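Long-range contacts in amino acid amide racemase (Ochrobactrum anthropi, PDB 6GIO), which binds pyridoxal-5'-phosphate and belongs to the class-III aminotransferase family, whose members share the type I fold of PLP-dependent enzymes: residues E85-L90 with V301-G306; V106-S111 with L273-V278; I204-S209 with V235-V240; L244-L249 with E397-L402; E323-I328 with R349-G354. All coordinates share one frame; numbering follows the deposited sequence.

Overall arrangement
Interactions 2 and 3 lie in the same mixed sheet, and both touch PLP. Interaction 2 approaches its phosphate, interaction 3 its pyridine ring; their centres are 16 Å apart. Interaction 1 touches interaction 2, Leu90 and Ala87 meeting the Phe108 ring, and both contacts touch the second subunit. Interaction 4 joins a loop of the PLP-binding sheet to the chain after strand 395-398, and interaction 5 lies in the C-terminal part of the fold. Their centres are only 7 Å apart, and strands 395-398 and 352-357 run side by side in the second sheet. Ile207 of interaction 3 packs on Thr247 of interaction 4 and on Arg349 of interaction 5.

Interaction 1: E85-L90 with V301-G306; sequences EAAVSL and VATAAG
Thr303 OG1 is hydrogen-bonded to Asn299 O, just before its helix, and the same hydroxyl is pressed against Ala86 and Ala87. The contact is a helix-helix packing built on small residues, between helices 85-97 and 300-315. Their local axes come within 7.9 Å and make an angle of 41°. Ala86 CB sits 3.3 Å from Thr303 OG1. Ala87 N is also near that oxygen, but the angle is too poor for a hydrogen bond; this N-H goes to Asn84 OD1 instead. With chi1 at 56°, Thr303 puts CG2 beside its own backbone N, where it meets Ala87 CB at 3.8 Å. On the outer side of helix 85-97, Glu85 forms a salt bridge to Arg10 of the second subunit. Leu90 reaches across obliquely with both methyls. Its CD2 rests 3.8 Å from Thr303 CB, and its CD1 meets the bare backbone of Gly306 at atom C, 4.1 Å away.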
# COMPACT_ATOMS: atom_id res chain seq x y z
N GLU C 85 -0.38 9.92 -17.97
CA GLU C 85 -0.99 9.18 -19.09
C GLU C 85 -1.27 7.72 -18.77
O GLU C 85 -2.35 7.23 -19.09
CB GLU C 85 -0.09 9.26 -20.34
CG GLU C 85 -0.59 8.49 -21.58
CD GLU C 85 -1.90 9.05 -22.13
OE1 GLU C 85 -2.26 10.20 -21.90
OE2 GLU C 85 -2.60 8.32 -22.81
N ALA C 86 -0.31 7.02 -18.16
CA ALA C 86 -0.47 5.63 -17.82
C ALA C 86 -1.68 5.35 -16.94
O ALA C 86 -2.48 4.47 -17.23
CB ALA C 86 0.81 5.08 -17.18
N ALA C 87 -1.79 6.10 -15.84
CA ALA C 87 -2.81 5.88 -14.88
C ALA C 87 -4.18 6.26 -15.48
O ALA C 87 -5.16 5.56 -15.24
CB ALA C 87 -2.54 6.72 -13.64
N VAL C 88 -4.25 7.37 -16.23
CA VAL C 88 -5.56 7.77 -16.80
C VAL C 88 -6.00 6.71 -17.81
O VAL C 88 -7.15 6.27 -17.79
CB VAL C 88 -5.51 9.20 -17.39
CG1 VAL C 88 -6.81 9.55 -18.14
CG2 VAL C 88 -5.28 10.18 -16.27
N SER C 89 -5.06 6.27 -18.65
CA SER C 89 -5.32 5.22 -19.64
C SER C 89 -5.71 3.88 -19.03
O SER C 89 -6.67 3.28 -19.48
CB SER C 89 -4.15 5.04 -20.62
OG SER C 89 -3.83 6.29 -21.20
N LEU C 90 -4.99 3.43 -17.98
CA LEU C 90 -5.41 2.21 -17.23
C LEU C 90 -6.84 2.33 -16.69
O LEU C 90 -7.64 1.38 -16.76
CB LEU C 90 -4.44 1.89 -16.07
CG LEU C 90 -4.79 0.70 -15.15
CD1 LEU C 90 -5.01 -0.57 -15.96
CD2 LEU C 90 -3.71 0.47 -14.07
N VAL C 301 4.59 4.00 -13.20
CA VAL C 301 5.29 2.73 -13.38
C VAL C 301 4.36 1.53 -13.14
O VAL C 301 4.23 0.66 -13.99
CB VAL C 301 6.52 2.66 -12.47
CG1 VAL C 301 7.23 1.33 -12.63
CG2 VAL C 301 7.47 3.82 -12.82
N ALA C 302 3.69 1.52 -11.99
CA ALA C 302 2.80 0.45 -11.62
C ALA C 302 1.64 0.44 -12.57
O ALA C 302 1.26 -0.65 -13.00
CB ALA C 302 2.31 0.64 -10.19
N THR C 303 1.10 1.63 -12.92
CA THR C 303 -0.07 1.65 -13.84
C THR C 303 0.29 1.23 -15.25
O THR C 303 -0.51 0.55 -15.90
CB THR C 303 -0.84 2.99 -13.86
OG1 THR C 303 0.03 4.07 -14.19
CG2 THR C 303 -1.43 3.28 -12.50
N ALA C 304 1.49 1.58 -15.72
CA ALA C 304 1.95 1.06 -17.00
C ALA C 304 2.02 -0.49 -16.99
O ALA C 304 1.59 -1.13 -17.95
CB ALA C 304 3.30 1.68 -17.42
N ALA C 305 2.56 -1.09 -15.91
CA ALA C 305 2.60 -2.54 -15.80
C ALA C 305 1.17 -3.13 -15.90
O ALA C 305 0.93 -4.13 -16.56
CB ALA C 305 3.29 -2.97 -14.52
N GLY C 306 0.23 -2.49 -15.25
CA GLY C 306 -1.16 -2.96 -15.30
C GLY C 306 -1.77 -2.91 -16.69
O GLY C 306 -2.57 -3.77 -17.07

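Interaction 2: V106-S111 with L273-V278; sequences VWFGHS and LPLSAV. With PLP (pyridoxal-5'-phosphate), chain G.
Trp107 and Val278 exchange two backbone hydrogen bonds, Trp107 N to Val278 O at 3.1 Å and Val278 N to Trp107 O at 3.0 Å. Gly109 and Ser276 do the same: Gly109 N reaches Ser276 O at 3.0 Å, and Ser276 N reaches Gly109 O at 2.9 Å. Phe108 and Ala277 form the non-hydrogen-bonded antiparallel pair between them. The side-chain polar groups find partners nearby. Ser276 OG bonds to Asp114 OD1, and Trp107 NE1 to Val292 O. Ser111 OG caps the next helix at Asp114 N and also meets Gln294 of the second subunit. One water donates to Pro274 O and is also hydrogen-bonded to His110 ND1, in the plane of the ring. Ser111 CB lies 3.4 Å from O1P of PLP. PLP is hydrogen-bonded by Gly112 N, Ser113 OG and Thr295 OG1 of the second subunit. Trp107 CE3 packs on Val278 CG2 at 3.8 Å. The strand pair forms one margin of the chain's PLP-binding sheet, with helix 112-127 against Trp107 and Ser276, and helix 85-97 against Val106, Phe108 and Leu275.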
# COMPACT_ATOMS: atom_id res chain seq x y z
N VAL C 106 -12.58 5.51 -11.04
CA VAL C 106 -11.55 4.59 -10.60
C VAL C 106 -10.61 5.27 -9.61
O VAL C 106 -10.15 6.39 -9.82
CB VAL C 106 -10.72 4.16 -11.79
CG1 VAL C 106 -9.75 3.05 -11.38
CG2 VAL C 106 -11.67 3.72 -12.89
N TRP C 107 -10.36 4.59 -8.51
CA TRP C 107 -9.35 5.01 -7.56
C TRP C 107 -8.29 3.98 -7.66
O TRP C 107 -8.61 2.84 -7.81
CB TRP C 107 -9.96 5.00 -6.16
CG TRP C 107 -9.04 5.13 -4.98
CD1 TRP C 107 -8.76 6.27 -4.31
CD2 TRP C 107 -8.35 4.06 -4.29
NE1 TRP C 107 -7.91 5.99 -3.26
CE2 TRP C 107 -7.66 4.64 -3.21
CE3 TRP C 107 -8.25 2.66 -4.48
CZ2 TRP C 107 -6.88 3.89 -2.31
CZ3 TRP C 107 -7.43 1.91 -3.57
CH2 TRP C 107 -6.77 2.55 -2.52
N PHE C 108 -7.04 4.37 -7.50
CA PHE C 108 -5.91 3.43 -7.46
C PHE C 108 -5.23 3.33 -6.11
O PHE C 108 -5.11 4.33 -5.40
CB PHE C 108 -4.86 3.86 -8.46
CG PHE C 108 -5.26 3.62 -9.89
CD1 PHE C 108 -5.38 2.31 -10.37
CD2 PHE C 108 -5.55 4.69 -10.74
CE1 PHE C 108 -5.77 2.07 -11.68
CE2 PHE C 108 -5.90 4.46 -12.06
CZ PHE C 108 -6.04 3.15 -12.53
N GLY C 109 -4.68 2.15 -5.80
CA GLY C 109 -3.88 1.99 -4.59
C GLY C 109 -2.78 1.01 -4.86
O GLY C 109 -2.43 0.78 -6.03
N HIS C 110 -2.22 0.45 -3.80
CA HIS C 110 -1.09 -0.47 -3.93
C HIS C 110 -1.38 -1.89 -3.65
O HIS C 110 -0.56 -2.75 -3.97
CB HIS C 110 -0.02 -0.09 -2.94
CG HIS C 110 0.38 1.32 -3.04
ND1 HIS C 110 0.94 1.84 -4.19
CD2 HIS C 110 0.33 2.33 -2.14
CE1 HIS C 110 1.24 3.11 -3.98
NE2 HIS C 110 0.85 3.43 -2.76
N SER C 111 -2.51 -2.17 -2.99
CA SER C 111 -2.77 -3.51 -2.46
C SER C 111 -4.26 -3.83 -2.37
O SER C 111 -5.08 -2.94 -2.39
CB SER C 111 -2.12 -3.74 -1.07
OG SER C 111 -2.71 -2.97 0.01
N LEU C 273 4.19 -5.88 -9.87
CA LEU C 273 4.34 -4.58 -9.24
C LEU C 273 3.10 -4.32 -8.39
O LEU C 273 2.02 -4.82 -8.71
CB LEU C 273 4.54 -3.46 -10.26
CG LEU C 273 5.96 -3.33 -10.83
CD1 LEU C 273 6.19 -4.37 -11.90
CD2 LEU C 273 6.18 -1.94 -11.40
N PRO C 274 3.25 -3.54 -7.32
CA PRO C 274 2.12 -3.29 -6.44
C PRO C 274 1.07 -2.40 -7.08
O PRO C 274 1.34 -1.25 -7.36
CB PRO C 274 2.75 -2.52 -5.28
CG PRO C 274 4.19 -2.84 -5.35
CD PRO C 274 4.47 -2.88 -6.82
N LEU C 275 -0.12 -2.92 -7.33
CA LEU C 275 -1.20 -2.09 -7.86
C LEU C 275 -2.57 -2.67 -7.49
O LEU C 275 -2.84 -3.91 -7.66
CB LEU C 275 -1.06 -2.02 -9.38
CG LEU C 275 -2.16 -1.39 -10.26
CD1 LEU C 275 -2.23 0.10 -10.01
CD2 LEU C 275 -1.85 -1.63 -11.72
N SER C 276 -3.46 -1.78 -7.04
CA SER C 276 -4.86 -2.15 -6.80
C SER C 276 -5.78 -1.09 -7.40
O SER C 276 -5.33 -0.01 -7.79
CB SER C 276 -5.12 -2.31 -5.31
OG SER C 276 -5.05 -1.07 -4.57
N ALA C 277 -7.06 -1.41 -7.47
CA ALA C 277 -8.04 -0.43 -7.94
C ALA C 277 -9.42 -0.70 -7.43
O ALA C 277 -9.75 -1.85 -7.14
CB ALA C 277 -8.06 -0.34 -9.44
N VAL C 278 -10.23 0.36 -7.36
CA VAL C 278 -11.63 0.29 -7.02
C VAL C 278 -12.42 0.97 -8.15
O VAL C 278 -12.17 2.12 -8.53
CB VAL C 278 -11.95 0.98 -5.68
CG1 VAL C 278 -13.44 0.94 -5.38
CG2 VAL C 278 -11.19 0.31 -4.54
N1 PLP G . -9.03 -9.53 -1.04
C2 PLP G . -8.84 -10.80 -1.49
C2A PLP G . -9.96 -11.66 -1.99
C3 PLP G . -7.48 -11.41 -1.48
O3 PLP G . -7.31 -12.66 -1.91
C4 PLP G . -6.33 -10.61 -1.02
C4A PLP G . -4.95 -11.21 -1.03
C5 PLP G . -6.66 -9.22 -0.57
C6 PLP G . -8.00 -8.77 -0.60
C5A PLP G . -5.55 -8.32 -0.01
O4P PLP G . -4.43 -8.14 -0.89
P PLP G . -3.01 -7.69 -0.32
O1P PLP G . -2.35 -7.14 -1.55
O2P PLP G . -2.33 -8.93 0.21
O3P PLP G . -3.30 -6.61 0.71
O HOH W 1 1.37 1.41 -6.84

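Interaction 3: I204-S209 with V235-V240; sequences IEPILS and VVVDEV. With PLP (pyridoxal-5'-phosphate), chain G.
Ile204 bonds to the neighbouring strand at both ends of its backbone. Asp238 N donates to Ile204 O at 2.9 Å, and Ile204 N donates to Val236 O at 2.9 Å. This is the parallel pairing of strands 199-204 and 234-238, a beta-alpha-beta unit of the type I PLP fold with helix 220-229 as the crossover. Glu205 and Asp238 reach the cofactor. Asp238 OD2 stands 2.5 Å from N1 of PLP, the place of the aspartate that faces the pyridine nitrogen in this fold. Both carboxylate oxygens of Asp238 are bonded: OD2 to His140 ND1, while Asp238 OD1 accepts from Val240 N at 2.9 Å in an Asx turn. Glu205 OE2 takes two bonds from Ser209. Ser209 OG meets Glu205 OE2 at 2.6 Å on the syn side, and the backbone N comes from above the carboxylate plane. The other oxygen, OE1, accepts from Tyr139 N. Val240 lies against the ring, with CG1 3.6 Å from PLP C4. The side-chain packing farther out is largely apolar. Ile204 CD1 touches Val235 CG1, and Pro206 CD touches Val237 CG1. Glu239 bends at chi2 (-86°), and its carboxylate accepts from Cys252 N and Phe253 N. That bend brings Glu239 OE2 to 3.6 Å from Pro206 CG.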
# COMPACT_ATOMS: atom_id res chain seq x y z
N ILE C 204 -18.48 -9.47 -1.29
CA ILE C 204 -18.59 -10.82 -1.88
C ILE C 204 -17.29 -11.23 -2.54
O ILE C 204 -16.85 -10.55 -3.50
CB ILE C 204 -19.67 -10.87 -2.98
CG1 ILE C 204 -21.07 -10.62 -2.43
CG2 ILE C 204 -19.64 -12.19 -3.72
CD1 ILE C 204 -22.11 -10.37 -3.52
N GLU C 205 -16.65 -12.28 -2.03
CA GLU C 205 -15.69 -13.03 -2.81
C GLU C 205 -16.46 -14.04 -3.71
O GLU C 205 -17.20 -14.88 -3.18
CB GLU C 205 -14.73 -13.83 -1.91
CG GLU C 205 -13.83 -13.05 -0.98
CD GLU C 205 -12.74 -13.93 -0.38
OE1 GLU C 205 -12.66 -14.10 0.83
OE2 GLU C 205 -11.93 -14.47 -1.12
N PRO C 206 -16.25 -14.00 -5.03
CA PRO C 206 -16.93 -14.94 -5.94
C PRO C 206 -16.40 -16.37 -5.89
O PRO C 206 -17.08 -17.28 -6.31
CB PRO C 206 -16.75 -14.32 -7.31
CG PRO C 206 -15.51 -13.49 -7.21
CD PRO C 206 -15.38 -13.06 -5.76
N ILE C 207 -15.21 -16.55 -5.36
CA ILE C 207 -14.72 -17.83 -4.86
C ILE C 207 -14.07 -17.47 -3.57
O ILE C 207 -13.32 -16.50 -3.50
CB ILE C 207 -13.64 -18.46 -5.79
CG1 ILE C 207 -14.27 -18.72 -7.16
CG2 ILE C 207 -13.09 -19.73 -5.17
CD1 ILE C 207 -13.31 -19.10 -8.25
N LEU C 208 -14.38 -18.19 -2.51
CA LEU C 208 -13.86 -17.85 -1.21
C LEU C 208 -12.43 -18.36 -1.21
O LEU C 208 -12.23 -19.56 -1.26
CB LEU C 208 -14.68 -18.53 -0.13
CG LEU C 208 -14.35 -18.19 1.32
CD1 LEU C 208 -15.02 -16.88 1.69
CD2 LEU C 208 -14.79 -19.30 2.25
N SER C 209 -11.48 -17.45 -1.09
CA SER C 209 -10.06 -17.68 -1.38
C SER C 209 -9.33 -18.34 -0.22
O SER C 209 -9.24 -19.56 -0.17
CB SER C 209 -9.37 -16.35 -1.74
OG SER C 209 -9.56 -15.37 -0.71
N VAL C 235 -23.46 -3.57 -3.79
CA VAL C 235 -22.93 -4.89 -3.96
C VAL C 235 -21.49 -4.78 -4.45
O VAL C 235 -21.21 -4.18 -5.50
CB VAL C 235 -23.83 -5.67 -4.94
CG1 VAL C 235 -23.30 -7.08 -5.16
CG2 VAL C 235 -25.27 -5.71 -4.42
N VAL C 236 -20.58 -5.30 -3.65
CA VAL C 236 -19.16 -5.11 -3.86
C VAL C 236 -18.62 -6.50 -4.14
O VAL C 236 -18.76 -7.38 -3.31
CB VAL C 236 -18.45 -4.56 -2.58
CG1 VAL C 236 -16.95 -4.38 -2.81
CG2 VAL C 236 -19.06 -3.25 -2.08
N VAL C 237 -17.95 -6.69 -5.27
CA VAL C 237 -17.23 -7.93 -5.51
C VAL C 237 -15.70 -7.72 -5.40
O VAL C 237 -15.11 -6.85 -6.06
CB VAL C 237 -17.58 -8.54 -6.90
CG1 VAL C 237 -16.77 -9.80 -7.13
CG2 VAL C 237 -19.06 -8.88 -6.99
N ASP C 238 -15.07 -8.53 -4.56
CA ASP C 238 -13.60 -8.59 -4.42
C ASP C 238 -13.01 -9.54 -5.47
O ASP C 238 -13.09 -10.76 -5.30
CB ASP C 238 -13.27 -9.08 -3.02
CG ASP C 238 -11.78 -8.96 -2.69
OD1 ASP C 238 -10.97 -8.95 -3.62
OD2 ASP C 238 -11.42 -8.87 -1.49
N GLU C 239 -12.43 -9.00 -6.53
CA GLU C 239 -11.80 -9.80 -7.58
C GLU C 239 -10.28 -9.87 -7.37
O GLU C 239 -9.53 -10.27 -8.23
CB GLU C 239 -12.12 -9.23 -8.96
CG GLU C 239 -13.60 -9.35 -9.39
CD GLU C 239 -13.97 -10.70 -10.05
OE1 GLU C 239 -13.08 -11.27 -10.73
OE2 GLU C 239 -15.14 -11.19 -9.92
N VAL C 240 -9.83 -9.49 -6.20
CA VAL C 240 -8.41 -9.36 -5.98
C VAL C 240 -7.68 -10.67 -6.29
O VAL C 240 -6.62 -10.66 -6.93
CB VAL C 240 -8.11 -8.88 -4.54
CG1 VAL C 240 -6.61 -9.02 -4.23
CG2 VAL C 240 -8.54 -7.44 -4.39
N1 PLP G . -9.03 -9.53 -1.04
C2 PLP G . -8.84 -10.80 -1.49
C2A PLP G . -9.96 -11.66 -1.99
C3 PLP G . -7.48 -11.41 -1.48
O3 PLP G . -7.31 -12.66 -1.91
C4 PLP G . -6.33 -10.61 -1.02
C4A PLP G . -4.95 -11.21 -1.03
C5 PLP G . -6.66 -9.22 -0.57
C6 PLP G . -8.00 -8.77 -0.60
C5A PLP G . -5.55 -8.32 -0.01
O4P PLP G . -4.43 -8.14 -0.89
P PLP G . -3.01 -7.69 -0.32
O1P PLP G . -2.35 -7.14 -1.55
O2P PLP G . -2.33 -8.93 0.21
O3P PLP G . -3.30 -6.61 0.71

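Interaction 4: L244-L249 with E397-L402; sequences LGRTGL and EFMPPL
The guanidinium of Arg246 is sandwiched between two side chains. Leu402 CD2 sits over the centre of one face, 3.9 Å from CZ of Arg246. Met399 covers the opposite face with CB and CE. Pro400 O takes the edge, close to the guanidinium plane. Arg246 NH1 donates to Pro400 O at 2.7 Å, and Arg246 NH2 adds a weak bond at 3.0 Å to the same oxygen. NH1 has a second acceptor in Leu351 O. The Arg246 chain is extended at first and bends at chi3 (-68°), which turns the flat group toward Pro400. Met399 crosses it at about a right angle, and its CE lies 3.6 Å from Arg246 CD. Arg246 belongs to a type I beta turn, Gly245 to Gly248, in a loop that follows strand 234-238 of the PLP-binding sheet. Its partners follow strand 395-398, so the contact runs between that loop and the C-terminal sheet of the type I fold. The backbone of Gly245, with a phi of 88°, favours glycine where the chain enters the turn. Glu397 OE1 makes a salt bridge to NZ of Lys241, a residue of the PLP pocket. Leu402 also reaches the backbone before the turn, with CD1 3.7 Å from Leu244 O.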
# COMPACT_ATOMS: atom_id res chain seq x y z
N LEU C 244 -9.38 -11.19 -13.38
CA LEU C 244 -8.58 -10.85 -14.57
C LEU C 244 -8.19 -12.05 -15.42
O LEU C 244 -7.02 -12.31 -15.61
CB LEU C 244 -7.38 -9.99 -14.18
CG LEU C 244 -7.79 -8.61 -13.62
CD1 LEU C 244 -6.56 -7.76 -13.35
CD2 LEU C 244 -8.77 -7.84 -14.52
N GLY C 245 -9.21 -12.78 -15.85
CA GLY C 245 -9.03 -13.90 -16.74
C GLY C 245 -8.75 -15.26 -16.13
O GLY C 245 -8.99 -16.26 -16.79
N ARG C 246 -8.29 -15.31 -14.87
CA ARG C 246 -7.84 -16.59 -14.28
C ARG C 246 -8.92 -17.72 -14.27
O ARG C 246 -8.62 -18.90 -14.47
CB ARG C 246 -7.30 -16.33 -12.88
CG ARG C 246 -6.89 -17.55 -12.12
CD ARG C 246 -6.22 -17.16 -10.83
NE ARG C 246 -4.94 -16.50 -11.05
CZ ARG C 246 -3.79 -17.13 -11.32
NH1 ARG C 246 -3.73 -18.45 -11.45
NH2 ARG C 246 -2.69 -16.42 -11.49
N THR C 247 -10.19 -17.34 -14.11
CA THR C 247 -11.26 -18.33 -14.00
C THR C 247 -11.93 -18.75 -15.31
O THR C 247 -12.96 -19.44 -15.29
CB THR C 247 -12.38 -17.83 -13.06
OG1 THR C 247 -13.01 -16.66 -13.61
CG2 THR C 247 -11.84 -17.59 -11.67
N GLY C 248 -11.42 -18.28 -16.45
CA GLY C 248 -11.98 -18.63 -17.75
C GLY C 248 -12.87 -17.53 -18.31
O GLY C 248 -13.33 -17.62 -19.44
N LEU C 249 -13.15 -16.50 -17.52
CA LEU C 249 -13.83 -15.29 -18.02
C LEU C 249 -13.03 -14.16 -17.43
O LEU C 249 -12.23 -14.39 -16.52
CB LEU C 249 -15.28 -15.22 -17.56
CG LEU C 249 -16.31 -16.24 -18.10
CD1 LEU C 249 -17.58 -16.16 -17.25
CD2 LEU C 249 -16.66 -16.00 -19.56
N GLU C 397 -3.19 -24.89 -2.59
CA GLU C 397 -3.55 -23.81 -3.52
C GLU C 397 -2.63 -23.79 -4.75
O GLU C 397 -1.38 -23.83 -4.62
CB GLU C 397 -3.43 -22.44 -2.80
CG GLU C 397 -3.57 -21.28 -3.77
CD GLU C 397 -3.75 -19.94 -3.08
OE1 GLU C 397 -2.79 -19.17 -2.98
OE2 GLU C 397 -4.86 -19.65 -2.67
N PHE C 398 -3.24 -23.73 -5.93
CA PHE C 398 -2.53 -23.62 -7.21
C PHE C 398 -3.06 -22.39 -7.94
O PHE C 398 -4.23 -22.36 -8.40
CB PHE C 398 -2.67 -24.88 -8.05
CG PHE C 398 -2.12 -26.12 -7.37
CD1 PHE C 398 -0.77 -26.31 -7.23
CD2 PHE C 398 -2.97 -27.04 -6.82
CE1 PHE C 398 -0.25 -27.42 -6.56
CE2 PHE C 398 -2.46 -28.16 -6.15
CZ PHE C 398 -1.10 -28.35 -6.02
N MET C 399 -2.21 -21.38 -8.00
CA MET C 399 -2.52 -20.09 -8.64
C MET C 399 -1.41 -19.77 -9.61
O MET C 399 -0.75 -18.77 -9.47
CB MET C 399 -2.60 -19.00 -7.56
CG MET C 399 -3.80 -19.18 -6.64
SD MET C 399 -5.33 -18.63 -7.43
CE MET C 399 -5.08 -16.87 -7.48
N PRO C 400 -1.13 -20.67 -10.56
CA PRO C 400 0.06 -20.43 -11.37
C PRO C 400 -0.12 -19.23 -12.32
O PRO C 400 -1.27 -18.83 -12.59
CB PRO C 400 0.22 -21.72 -12.18
CG PRO C 400 -1.15 -22.34 -12.23
CD PRO C 400 -1.84 -21.91 -10.96
N PRO C 401 0.99 -18.71 -12.88
CA PRO C 401 0.89 -17.73 -13.95
C PRO C 401 -0.04 -18.23 -15.07
O PRO C 401 -0.09 -19.45 -15.37
CB PRO C 401 2.32 -17.61 -14.44
CG PRO C 401 3.15 -18.01 -13.27
CD PRO C 401 2.39 -19.13 -12.66
N LEU C 402 -0.80 -17.32 -15.64
CA LEU C 402 -1.74 -17.64 -16.69
C LEU C 402 -1.01 -18.15 -17.93
O LEU C 402 -1.62 -18.73 -18.84
CB LEU C 402 -2.53 -16.38 -17.05
CG LEU C 402 -3.43 -15.83 -15.93
CD1 LEU C 402 -4.47 -14.84 -16.49
CD2 LEU C 402 -4.14 -16.94 -15.20

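Interaction 5: E323-I328 with R349-G354; sequences ERVGGI and RGLAIG
Leu351 turns CG to the side of its own backbone N (chi1 -75°) and continues extended, so its methyls reach helix 318-339 at Val325 and Gly326. Leu351 CD2 lies 3.7 Å from Gly326 CA and 4.0 Å from Val325 CG1. Gly350 has a positive phi of 55°, which favours glycine, and its carbonyl faces Gly326. Gly350 O is 3.4 Å from Gly326 CA in a CH...O contact. The backbones come close, with 4.4 Å between Gly326 CA and Gly350 CA. Gly326 has no side chain to hold them apart. No direct hydrogen bond crosses the contact. A water donates to Gly350 O at 2.8 Å and, weakly, to Gly326 O. Ile353 CD1 closes the packing against Gly326 O at 3.9 Å, and its side chain also meets Phe329 and Leu333 farther along the helix. Helix 318-339 also meets helix 406-424, where Val325 packs on Ile409. The 349-352 turn is type II', with Ala352 N donating to Arg349 O at 2.9 Å. It joins strands 343-349 and 352-357 in a tight antiparallel beta hairpin, packed on a helix in the C-terminal part of the type I PLP fold.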
# COMPACT_ATOMS: atom_id res chain seq x y z
N GLU C 323 -9.49 -21.27 -18.95
CA GLU C 323 -10.53 -22.30 -18.89
C GLU C 323 -10.04 -23.65 -19.42
O GLU C 323 -10.26 -24.69 -18.81
CB GLU C 323 -11.77 -21.91 -19.69
CG GLU C 323 -12.80 -23.03 -19.79
CD GLU C 323 -14.18 -22.49 -20.15
OE1 GLU C 323 -14.41 -22.16 -21.33
OE2 GLU C 323 -15.04 -22.40 -19.27
N ARG C 324 -9.41 -23.62 -20.59
CA ARG C 324 -8.99 -24.85 -21.25
C ARG C 324 -7.82 -25.52 -20.50
O ARG C 324 -7.89 -26.68 -20.14
CB ARG C 324 -8.66 -24.56 -22.74
CG ARG C 324 -8.24 -25.78 -23.57
CD ARG C 324 -7.84 -25.39 -24.98
NE ARG C 324 -6.58 -24.64 -25.03
CZ ARG C 324 -5.37 -25.18 -24.93
NH1 ARG C 324 -5.22 -26.50 -24.75
NH2 ARG C 324 -4.29 -24.41 -24.98
N VAL C 325 -6.79 -24.75 -20.19
CA VAL C 325 -5.55 -25.25 -19.58
C VAL C 325 -5.79 -25.61 -18.10
O VAL C 325 -5.28 -26.63 -17.59
CB VAL C 325 -4.45 -24.16 -19.83
CG1 VAL C 325 -3.45 -24.00 -18.71
CG2 VAL C 325 -3.77 -24.42 -21.17
N GLY C 326 -6.54 -24.76 -17.40
CA GLY C 326 -6.99 -25.06 -16.06
C GLY C 326 -7.83 -26.34 -15.97
O GLY C 326 -7.73 -27.08 -15.00
N GLY C 327 -8.67 -26.57 -16.97
CA GLY C 327 -9.45 -27.83 -17.06
C GLY C 327 -8.56 -29.07 -17.17
O GLY C 327 -8.74 -30.04 -16.42
N ILE C 328 -7.59 -29.03 -18.09
CA ILE C 328 -6.57 -30.10 -18.18
C ILE C 328 -5.84 -30.32 -16.83
O ILE C 328 -5.71 -31.47 -16.37
CB ILE C 328 -5.54 -29.83 -19.31
CG1 ILE C 328 -6.26 -29.75 -20.68
CG2 ILE C 328 -4.44 -30.88 -19.30
CD1 ILE C 328 -5.47 -29.02 -21.75
N ARG C 349 -12.02 -22.61 -10.38
CA ARG C 349 -12.37 -22.32 -11.75
C ARG C 349 -11.11 -21.96 -12.47
O ARG C 349 -10.29 -21.20 -11.94
CB ARG C 349 -13.33 -21.19 -11.86
CG ARG C 349 -14.62 -21.34 -11.13
CD ARG C 349 -15.51 -20.23 -11.63
NE ARG C 349 -16.83 -20.17 -10.99
CZ ARG C 349 -17.90 -20.83 -11.39
NH1 ARG C 349 -17.82 -21.66 -12.42
NH2 ARG C 349 -19.07 -20.67 -10.75
N GLY C 350 -10.99 -22.48 -13.70
CA GLY C 350 -9.88 -22.14 -14.56
C GLY C 350 -8.57 -22.43 -13.85
O GLY C 350 -8.37 -23.52 -13.35
N LEU C 351 -7.69 -21.43 -13.77
CA LEU C 351 -6.40 -21.62 -13.09
C LEU C 351 -6.39 -21.15 -11.62
O LEU C 351 -5.33 -20.85 -11.05
CB LEU C 351 -5.29 -20.98 -13.93
CG LEU C 351 -4.90 -21.78 -15.19
CD1 LEU C 351 -4.08 -20.91 -16.12
CD2 LEU C 351 -4.13 -23.06 -14.84
N ALA C 352 -7.57 -21.12 -11.00
CA ALA C 352 -7.70 -20.94 -9.55
C ALA C 352 -8.17 -22.28 -9.02
O ALA C 352 -9.35 -22.60 -9.09
CB ALA C 352 -8.69 -19.84 -9.21
N ILE C 353 -7.23 -23.06 -8.49
CA ILE C 353 -7.49 -24.44 -8.20
C ILE C 353 -7.11 -24.79 -6.80
O ILE C 353 -5.99 -24.48 -6.37
CB ILE C 353 -6.73 -25.37 -9.20
CG1 ILE C 353 -7.32 -25.18 -10.59
CG2 ILE C 353 -6.83 -26.83 -8.78
CD1 ILE C 353 -6.35 -25.55 -11.71
N GLY C 354 -8.03 -25.47 -6.11
CA GLY C 354 -7.78 -25.96 -4.75
C GLY C 354 -7.88 -27.47 -4.67
O GLY C 354 -8.75 -28.06 -5.30
O HOH W 2 -10.12 -25.67 -12.97